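Local coordinates for protein putative sugar phosphate isomerase (PDB 3L2H) that probably binds a metal ion in a cupin barrel and is a putative sugar phosphate isomerase, at residues B[72-77]-B[115-120]; B[63-68]-B[127-132]. All coordinates share one frame; numbering follows the deposited sequence.

Interaction 1: residues B[72-77]-B[115-120]; sequences VYVLSG and LVCLVI
Residues 72-76 and 115-120 run antiparallel, their axes 4.5 Å apart at an angle of 149°. Tyr-73 and Leu-118 form a hydrogen-bonded pair, with Tyr-73 N to Leu-118 O and Leu-118 N to Tyr-73 O both at 2.8 Å. Val-72 with Val-119 and Val-74 with Cys-117 are non-hydrogen-bonded pairs. Beyond them the register slips by one residue. Leu-75 and Ser-76 both face Val-116, which makes a classic beta bulge. Val-116 O takes two bonds there, from Leu-75 N at 2.8 Å and from Ser-76 N at 3.1 Å. The return bond from Val-116 N to Ser-76 O is almost straight, 178° at the hydrogen.

The side chains of Val-72, Val-74, Cys-117 and Val-119 share one face of the sheet. Val-72 holds CG1 anti to its backbone N (chi1 -179°), which lays this methyl alongside Cys-117, 3.7 Å from Cys-117 CB. Cys-117 SG touches both Val-72 CG1 and Val-74 CG2. Val-74 CG1 meets Leu-115 CD1 at 3.9 Å, and these two side chains cross at about a right angle. Leu-75 belongs to the bulge, and its CD1 comes 4.1 Å from Leu-118 CG. Ser-76 OG rests on Val-116 CB.

This pair lies inside a sheet of the cupin barrel. Strand 95-98 flanks it next to 70-76, and strand 46-53 flanks it next to 115-122. Ile-107 of strand 105-108 touches Val-72 and Leu-115. On the face of Tyr-73 and Leu-118 a second subunit packs: its Tyr-73 touches Leu-75 and Leu-118, and its Leu-75 touches Tyr-73. The contact therefore joins two neighbouring inner strands, 70-76 lying one in from 95-98, and also contributes to a subunit interface.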
ATOM      1  N   VAL B  72      -1.612  22.900  -6.312  1.00 14.97           N
ATOM      2  CA  VAL B  72      -1.968  23.775  -7.429  1.00 15.41           C
ATOM      3  C   VAL B  72      -0.809  24.691  -7.742  1.00 15.24           C
ATOM      4  O   VAL B  72      -0.199  25.246  -6.829  1.00 15.92           O
ATOM      5  CB  VAL B  72      -3.218  24.622  -7.142  1.00 15.46           C
ATOM      6  CG1 VAL B  72      -3.557  25.520  -8.368  1.00 15.41           C
ATOM      7  CG2 VAL B  72      -4.434  23.750  -6.747  1.00 15.19           C
ATOM      8  N   TYR B  73      -0.459  24.841  -9.023  1.00 15.95           N
ATOM      9  CA  TYR B  73       0.592  25.787  -9.439  1.00 15.95           C
ATOM     10  C   TYR B  73      -0.012  26.722 -10.475  1.00 16.07           C
ATOM     11  O   TYR B  73      -0.571  26.277 -11.480  1.00 17.25           O
ATOM     12  CB  TYR B  73       1.860  25.077  -9.953  1.00 16.37           C
ATOM     13  CG  TYR B  73       3.018  26.018 -10.288  1.00 16.81           C
ATOM     14  CD1 TYR B  73       3.912  26.397  -9.309  1.00 17.47           C
ATOM     15  CD2 TYR B  73       3.212  26.520 -11.565  1.00 17.15           C
ATOM     16  CE1 TYR B  73       4.975  27.256  -9.572  1.00 18.21           C
ATOM     17  CE2 TYR B  73       4.283  27.404 -11.836  1.00 18.56           C
ATOM     18  CZ  TYR B  73       5.159  27.760 -10.828  1.00 17.47           C
ATOM     19  OH  TYR B  73       6.250  28.582 -11.033  1.00 18.49           O
ATOM     20  N   VAL B  74       0.016  28.011 -10.191  1.00 15.44           N
ATOM     21  CA  VAL B  74      -0.673  28.986 -11.051  1.00 15.61           C
ATOM     22  C   VAL B  74       0.219  29.371 -12.209  1.00 16.08           C
ATOM     23  O   VAL B  74       1.327  29.844 -12.001  1.00 16.17           O
ATOM     24  CB  VAL B  74      -1.076  30.240 -10.290  1.00 15.68           C
ATOM     25  CG1 VAL B  74      -1.842  31.231 -11.224  1.00 16.03           C
ATOM     26  CG2 VAL B  74      -1.928  29.897  -9.058  1.00 14.63           C
ATOM     27  N   LEU B  75      -0.271  29.168 -13.427  1.00 16.51           N
ATOM     28  CA  LEU B  75       0.465  29.522 -14.635  1.00 16.60           C
ATOM     29  C   LEU B  75       0.104  30.912 -15.140  1.00 16.69           C
ATOM     30  O   LEU B  75       0.986  31.629 -15.588  1.00 14.58           O
ATOM     31  CB  LEU B  75       0.220  28.488 -15.736  1.00 16.40           C
ATOM     32  CG  LEU B  75       0.734  27.075 -15.420  1.00 17.23           C
ATOM     33  CD1 LEU B  75       0.285  26.040 -16.514  1.00 16.76           C
ATOM     34  CD2 LEU B  75       2.251  27.035 -15.218  1.00 16.15           C
ATOM     35  N   SER B  76      -1.179  31.277 -15.131  1.00 17.20           N
ATOM     36  CA  SER B  76      -1.549  32.639 -15.543  1.00 17.35           C
ATOM     37  C   SER B  76      -2.878  33.034 -14.969  1.00 17.84           C
ATOM     38  O   SER B  76      -3.677  32.183 -14.528  1.00 17.24           O
ATOM     39  CB  SER B  76      -1.597  32.809 -17.067  1.00 18.27           C
ATOM     40  OG  SER B  76      -2.633  32.078 -17.644  1.00 18.71           O
ATOM     41  N   GLY B  77      -3.100  34.344 -14.984  1.00 18.07           N
ATOM     42  CA  GLY B  77      -4.267  34.954 -14.400  1.00 18.37           C
ATOM     43  C   GLY B  77      -4.222  34.992 -12.878  1.00 18.84           C
ATOM     44  O   GLY B  77      -3.197  34.661 -12.270  1.00 19.04           O
ATOM     45  N   LEU B 115      -8.147  31.946 -15.520  1.00 16.87           N
ATOM     46  CA  LEU B 115      -7.195  31.453 -14.517  1.00 16.50           C
ATOM     47  C   LEU B 115      -6.706  30.121 -15.004  1.00 16.87           C
ATOM     48  O   LEU B 115      -7.527  29.216 -15.212  1.00 17.07           O
ATOM     49  CB  LEU B 115      -7.856  31.367 -13.155  1.00 16.07           C
ATOM     50  CG  LEU B 115      -7.082  30.714 -12.008  1.00 16.47           C
ATOM     51  CD1 LEU B 115      -5.741  31.418 -11.741  1.00 15.99           C
ATOM     52  CD2 LEU B 115      -7.930  30.714 -10.722  1.00 15.94           C
ATOM     53  N   VAL B 116      -5.386  29.983 -15.206  1.00 16.06           N
ATOM     54  CA  VAL B 116      -4.820  28.757 -15.751  1.00 15.72           C
ATOM     55  C   VAL B 116      -3.798  28.163 -14.765  1.00 15.87           C
ATOM     56  O   VAL B 116      -2.863  28.824 -14.348  1.00 15.53           O
ATOM     57  CB  VAL B 116      -4.193  28.985 -17.155  1.00 15.55           C
ATOM     58  CG1 VAL B 116      -3.643  27.680 -17.763  1.00 15.70           C
ATOM     59  CG2 VAL B 116      -5.235  29.657 -18.085  1.00 15.38           C
ATOM     60  N   CYS B 117      -4.035  26.923 -14.357  1.00 15.22           N
ATOM     61  CA  CYS B 117      -3.241  26.244 -13.347  1.00 16.25           C
ATOM     62  C   CYS B 117      -2.929  24.821 -13.713  1.00 16.24           C
ATOM     63  O   CYS B 117      -3.650  24.185 -14.484  1.00 16.09           O
ATOM     64  CB  CYS B 117      -4.014  26.120 -12.021  1.00 16.15           C
ATOM     65  SG  CYS B 117      -4.543  27.720 -11.333  1.00 19.34           S
ATOM     66  N   LEU B 118      -1.862  24.334 -13.108  1.00 16.69           N
ATOM     67  CA  LEU B 118      -1.567  22.930 -13.053  1.00 18.16           C
ATOM     68  C   LEU B 118      -2.109  22.422 -11.730  1.00 18.31           C
ATOM     69  O   LEU B 118      -1.849  23.026 -10.676  1.00 19.06           O
ATOM     70  CB  LEU B 118      -0.072  22.661 -13.085  1.00 19.84           C
ATOM     71  CG  LEU B 118       0.652  22.613 -14.387  1.00 21.73           C
ATOM     72  CD1 LEU B 118       2.121  22.295 -14.056  1.00 22.21           C
ATOM     73  CD2 LEU B 118      -0.023  21.557 -15.323  1.00 21.65           C
ATOM     74  N   VAL B 119      -2.928  21.384 -11.785  1.00 17.76           N
ATOM     75  CA  VAL B 119      -3.411  20.700 -10.615  1.00 17.82           C
ATOM     76  C   VAL B 119      -2.747  19.303 -10.569  1.00 18.04           C
ATOM     77  O   VAL B 119      -2.800  18.531 -11.545  1.00 17.31           O
ATOM     78  CB  VAL B 119      -4.947  20.621 -10.587  1.00 18.89           C
ATOM     79  CG1 VAL B 119      -5.386  19.809  -9.368  1.00 19.10           C
ATOM     80  CG2 VAL B 119      -5.550  22.032 -10.553  1.00 18.75           C
ATOM     81  N   ILE B 120      -2.125  19.001  -9.422  1.00 17.77           N
ATOM     82  CA  ILE B 120      -1.328  17.802  -9.207  1.00 17.96           C
ATOM     83  C   ILE B 120      -1.899  17.078  -8.019  1.00 18.66           C
ATOM     84  O   ILE B 120      -2.049  17.683  -6.932  1.00 18.65           O
ATOM     85  CB  ILE B 120       0.129  18.140  -8.926  1.00 18.39           C
ATOM     86  CG1 ILE B 120       0.761  18.897 -10.099  1.00 18.62           C
ATOM     87  CG2 ILE B 120       0.943  16.841  -8.636  1.00 17.73           C
ATOM     88  CD1 ILE B 120       1.881  19.842  -9.708  1.00 19.08           C
TER

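Interaction 2: residues B[63-68]-B[127-132]; sequences HLHHYE and DVVDYP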
ATOM      1  N   HIS B  63     -13.543  21.467  -0.363  1.00 16.02           N
ATOM      2  CA  HIS B  63     -13.345  20.093   0.079  1.00 15.98           C
ATOM      3  C   HIS B  63     -12.030  19.846   0.836  1.00 16.73           C
ATOM      4  O   HIS B  63     -11.081  20.636   0.781  1.00 16.09           O
ATOM      5  CB  HIS B  63     -13.429  19.148  -1.138  1.00 16.42           C
ATOM      6  CG  HIS B  63     -12.250  19.256  -2.048  1.00 16.84           C
ATOM      7  ND1 HIS B  63     -12.223  20.093  -3.140  1.00 18.67           N
ATOM      8  CD2 HIS B  63     -11.001  18.727  -1.952  1.00 18.82           C
ATOM      9  CE1 HIS B  63     -11.042  20.012  -3.729  1.00 19.11           C
ATOM     10  NE2 HIS B  63     -10.265  19.222  -3.005  1.00 18.71           N
ATOM     11  N   LEU B  64     -12.002  18.701   1.519  1.00 17.29           N
ATOM     12  CA  LEU B  64     -10.873  18.252   2.316  1.00 17.92           C
ATOM     13  C   LEU B  64     -10.658  16.779   2.042  1.00 17.79           C
ATOM     14  O   LEU B  64     -11.578  15.970   2.215  1.00 17.03           O
ATOM     15  CB  LEU B  64     -11.178  18.425   3.805  1.00 18.61           C
ATOM     16  CG  LEU B  64     -10.092  17.958   4.769  1.00 20.08           C
ATOM     17  CD1 LEU B  64      -8.858  18.853   4.714  1.00 21.12           C
ATOM     18  CD2 LEU B  64     -10.649  17.944   6.185  1.00 21.63           C
ATOM     19  N   HIS B  65      -9.454  16.419   1.612  1.00 18.19           N
ATOM     20  CA  HIS B  65      -9.072  15.011   1.445  1.00 17.62           C
ATOM     21  C   HIS B  65      -8.446  14.456   2.730  1.00 17.98           C
ATOM     22  O   HIS B  65      -7.636  15.106   3.377  1.00 17.34           O
ATOM     23  CB  HIS B  65      -8.012  14.848   0.358  1.00 17.88           C
ATOM     24  CG  HIS B  65      -8.499  15.060  -1.033  1.00 18.34           C
ATOM     25  ND1 HIS B  65      -9.002  14.036  -1.794  1.00 17.35           N
ATOM     26  CD2 HIS B  65      -8.465  16.150  -1.838  1.00 19.10           C
ATOM     27  CE1 HIS B  65      -9.337  14.505  -2.987  1.00 18.91           C
ATOM     28  NE2 HIS B  65      -9.022  15.782  -3.039  1.00 19.27           N
ATOM     29  N   HIS B  66      -8.763  13.226   3.046  1.00 18.14           N
ATOM     30  CA  HIS B  66      -8.185  12.574   4.198  1.00 18.75           C
ATOM     31  C   HIS B  66      -6.935  11.741   3.869  1.00 17.98           C
ATOM     32  O   HIS B  66      -6.152  11.481   4.777  1.00 18.26           O
ATOM     33  CB  HIS B  66      -9.225  11.631   4.840  1.00 18.67           C
ATOM     34  CG  HIS B  66     -10.370  12.335   5.487  1.00 19.05           C
ATOM     35  ND1 HIS B  66     -10.923  11.909   6.675  1.00 19.22           N
ATOM     36  CD2 HIS B  66     -11.068  13.439   5.117  1.00 19.24           C
ATOM     37  CE1 HIS B  66     -11.913  12.720   6.999  1.00 19.94           C
ATOM     38  NE2 HIS B  66     -12.018  13.658   6.073  1.00 19.02           N
ATOM     39  N   TYR B  67      -6.790  11.280   2.624  1.00 17.59           N
ATOM     40  CA  TYR B  67      -5.666  10.413   2.225  1.00 17.44           C
ATOM     41  C   TYR B  67      -4.898  10.887   0.993  1.00 18.18           C
ATOM     42  O   TYR B  67      -3.676  10.683   0.912  1.00 20.28           O
ATOM     43  CB  TYR B  67      -6.169   8.960   1.966  1.00 17.33           C
ATOM     44  CG  TYR B  67      -6.519   8.253   3.239  1.00 16.87           C
ATOM     45  CD1 TYR B  67      -5.543   7.598   3.979  1.00 16.67           C
ATOM     46  CD2 TYR B  67      -7.801   8.298   3.744  1.00 16.80           C
ATOM     47  CE1 TYR B  67      -5.868   6.991   5.191  1.00 16.76           C
ATOM     48  CE2 TYR B  67      -8.151   7.686   4.974  1.00 16.14           C
ATOM     49  CZ  TYR B  67      -7.196   7.032   5.671  1.00 16.35           C
ATOM     50  OH  TYR B  67      -7.486   6.431   6.876  1.00 15.46           O
ATOM     51  N   GLU B  68      -5.576  11.452   0.013  1.00 16.41           N
ATOM     52  CA  GLU B  68      -4.880  11.961  -1.175  1.00 17.35           C
ATOM     53  C   GLU B  68      -4.350  13.391  -0.998  1.00 18.14           C
ATOM     54  O   GLU B  68      -5.097  14.296  -0.602  1.00 18.91           O
ATOM     55  CB  GLU B  68      -5.771  11.942  -2.416  1.00 17.58           C
ATOM     56  CG  GLU B  68      -6.108  10.561  -3.004  1.00 18.02           C
ATOM     57  CD  GLU B  68      -6.957  10.625  -4.262  1.00 19.01           C
ATOM     58  OE1 GLU B  68      -7.386  11.736  -4.657  1.00 19.21           O
ATOM     59  OE2 GLU B  68      -7.192   9.556  -4.915  1.00 19.86           O
ATOM     60  N   ASP B 127     -10.005   6.748  -0.438  1.00 15.30           N
ATOM     61  CA  ASP B 127      -9.907   8.109   0.094  1.00 15.97           C
ATOM     62  C   ASP B 127     -11.223   8.427   0.771  1.00 14.68           C
ATOM     63  O   ASP B 127     -12.233   7.720   0.612  1.00 14.22           O
ATOM     64  CB  ASP B 127      -9.598   9.091  -1.048  1.00 16.25           C
ATOM     65  CG  ASP B 127      -9.103  10.473  -0.582  1.00 17.18           C
ATOM     66  OD1 ASP B 127      -8.692  10.651   0.588  1.00 17.34           O
ATOM     67  OD2 ASP B 127      -9.142  11.377  -1.461  1.00 19.01           O
ATOM     68  N   VAL B 128     -11.203   9.489   1.545  1.00 15.75           N
ATOM     69  CA  VAL B 128     -12.371  10.026   2.191  1.00 15.09           C
ATOM     70  C   VAL B 128     -12.292  11.516   1.897  1.00 16.71           C
ATOM     71  O   VAL B 128     -11.219  12.123   2.044  1.00 16.52           O
ATOM     72  CB  VAL B 128     -12.400   9.755   3.688  1.00 14.98           C
ATOM     73  CG1 VAL B 128     -13.680  10.393   4.306  1.00 13.65           C
ATOM     74  CG2 VAL B 128     -12.311   8.241   3.986  1.00 15.40           C
ATOM     75  N   VAL B 129     -13.381  12.094   1.422  1.00 16.76           N
ATOM     76  CA  VAL B 129     -13.380  13.503   1.101  1.00 16.84           C
ATOM     77  C   VAL B 129     -14.557  14.169   1.759  1.00 16.93           C
ATOM     78  O   VAL B 129     -15.690  13.693   1.616  1.00 16.10           O
ATOM     79  CB  VAL B 129     -13.447  13.750  -0.401  1.00 17.57           C
ATOM     80  CG1 VAL B 129     -13.365  15.298  -0.686  1.00 17.69           C
ATOM     81  CG2 VAL B 129     -12.363  12.948  -1.140  1.00 18.28           C
ATOM     82  N   ASP B 130     -14.308  15.282   2.454  1.00 16.03           N
ATOM     83  CA  ASP B 130     -15.367  16.028   3.097  1.00 16.73           C
ATOM     84  C   ASP B 130     -15.743  17.218   2.252  1.00 17.24           C
ATOM     85  O   ASP B 130     -14.873  17.883   1.697  1.00 15.51           O
ATOM     86  CB  ASP B 130     -14.972  16.524   4.466  1.00 16.43           C
ATOM     87  CG  ASP B 130     -14.962  15.420   5.497  1.00 18.19           C
ATOM     88  OD1 ASP B 130     -15.717  14.447   5.291  1.00 17.87           O
ATOM     89  OD2 ASP B 130     -14.150  15.482   6.449  1.00 18.66           O
ATOM     90  N   TYR B 131     -17.055  17.436   2.127  1.00 17.16           N
ATOM     91  CA  TYR B 131     -17.602  18.640   1.494  1.00 17.16           C
ATOM     92  C   TYR B 131     -18.352  19.432   2.560  1.00 17.26           C
ATOM     93  O   TYR B 131     -19.580  19.337   2.676  1.00 19.00           O
ATOM     94  CB  TYR B 131     -18.492  18.266   0.319  1.00 17.00           C
ATOM     95  CG  TYR B 131     -17.783  17.480  -0.744  1.00 17.47           C
ATOM     96  CD1 TYR B 131     -16.927  18.091  -1.633  1.00 17.34           C
ATOM     97  CD2 TYR B 131     -17.961  16.117  -0.842  1.00 18.41           C
ATOM     98  CE1 TYR B 131     -16.279  17.385  -2.612  1.00 17.88           C
ATOM     99  CE2 TYR B 131     -17.302  15.380  -1.817  1.00 19.32           C
ATOM    100  CZ  TYR B 131     -16.486  16.020  -2.708  1.00 19.74           C
ATOM    101  OH  TYR B 131     -15.821  15.282  -3.670  1.00 22.58           O
ATOM    102  N   PRO B 132     -17.620  20.212   3.356  1.00 18.15           N
ATOM    103  CA  PRO B 132     -18.281  20.802   4.536  1.00 17.52           C
ATOM    104  C   PRO B 132     -19.499  21.692   4.213  1.00 16.99           C
ATOM    105  O   PRO B 132     -20.454  21.706   4.998  1.00 17.33           O
ATOM    106  CB  PRO B 132     -17.176  21.608   5.211  1.00 17.77           C
ATOM    107  CG  PRO B 132     -15.846  21.026   4.677  1.00 18.16           C
ATOM    108  CD  PRO B 132     -16.160  20.483   3.304  1.00 17.61           C
TER
HETATM  109  O   HOH W   1     -10.102  11.188  -3.906  1.00 21.73           O
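His-66 has CG anti to its carbonyl carbon (chi1 -69°), and this brings its ring across Val-128 to Asp-130. Asp-127 instead sets CG anti to its backbone N (chi1 -164°), which carries its carboxylate to His-65 and to the turn at Tyr-67. His-65 ND1 donates to Asp-127 OD2 at 2.7 Å, on the syn lone pair. Ring and carboxylate are nearly coplanar there. Asp-127 OD1 accepts Tyr-67 N at 2.9 Å, nearly along its C-O axis, and weakly Glu-68 N.

His-66 NE2 gives its hydrogen to Asp-130 OD2 at 2.8 Å. The acceptor lies in the ring plane, but the ring nitrogen sits above the carboxylate plane. Val-128 CG1 covers one face of the His-66 ring in a CH-pi contact, 3.9 Å from the ring centroid. Replacing His-66 with an alanine is likely to cost Asp-130 OD2 its ring donor, leaving Arg-137 on OD1, and to open a gap against Val-128 CG1. The backbones pair antiparallel, with Asp-130 N bonded to Leu-64 O at 2.8 Å.

Arg-137 salt-bridges Asp-130 OD1, and Tyr-67 OH bonds Asn-142 of a third subunit. A water donates to Asp-127 OD2 at 2.6 Å and more weakly to Glu-68 OE1, which probably eases the repulsion between these acids. Glu-68 OE2 is held by Leu-124 N and a salt bridge to Arg-140. His-63 and His-65, with Glu-70, fit the HxH...E pattern of the first cupin motif, so Asp-127 is probably a second-shell partner of His-65. Both aspartates probably help to fix their ring's rotation; with ND1 of His-65 bound, NE2 points the other way.

The two contacts pair neighbouring segments of the chain: 63-68 comes before 72-77, and 115-120 before 127-132. Their centres are 21 Å apart, on opposite sides of the chain centre. Interaction 1 belongs to the sheet of strands 70-76 and 115-122, interaction 2 to that of 64-65 and 126-131. His-63, His-65, Glu-70 and His-105 match the residues that bind the metal in many cupins, so interaction 2 probably borders that site. Interaction 1 is centred farther off, but its strand 70-76 carries Glu-70, and Val-72 CG2 lies 8.3 Å from His-63 NE2. An ethanediol, probably from the crystallisation liquor, comes within about 3 Å of the His-63 side chain (nearest atoms).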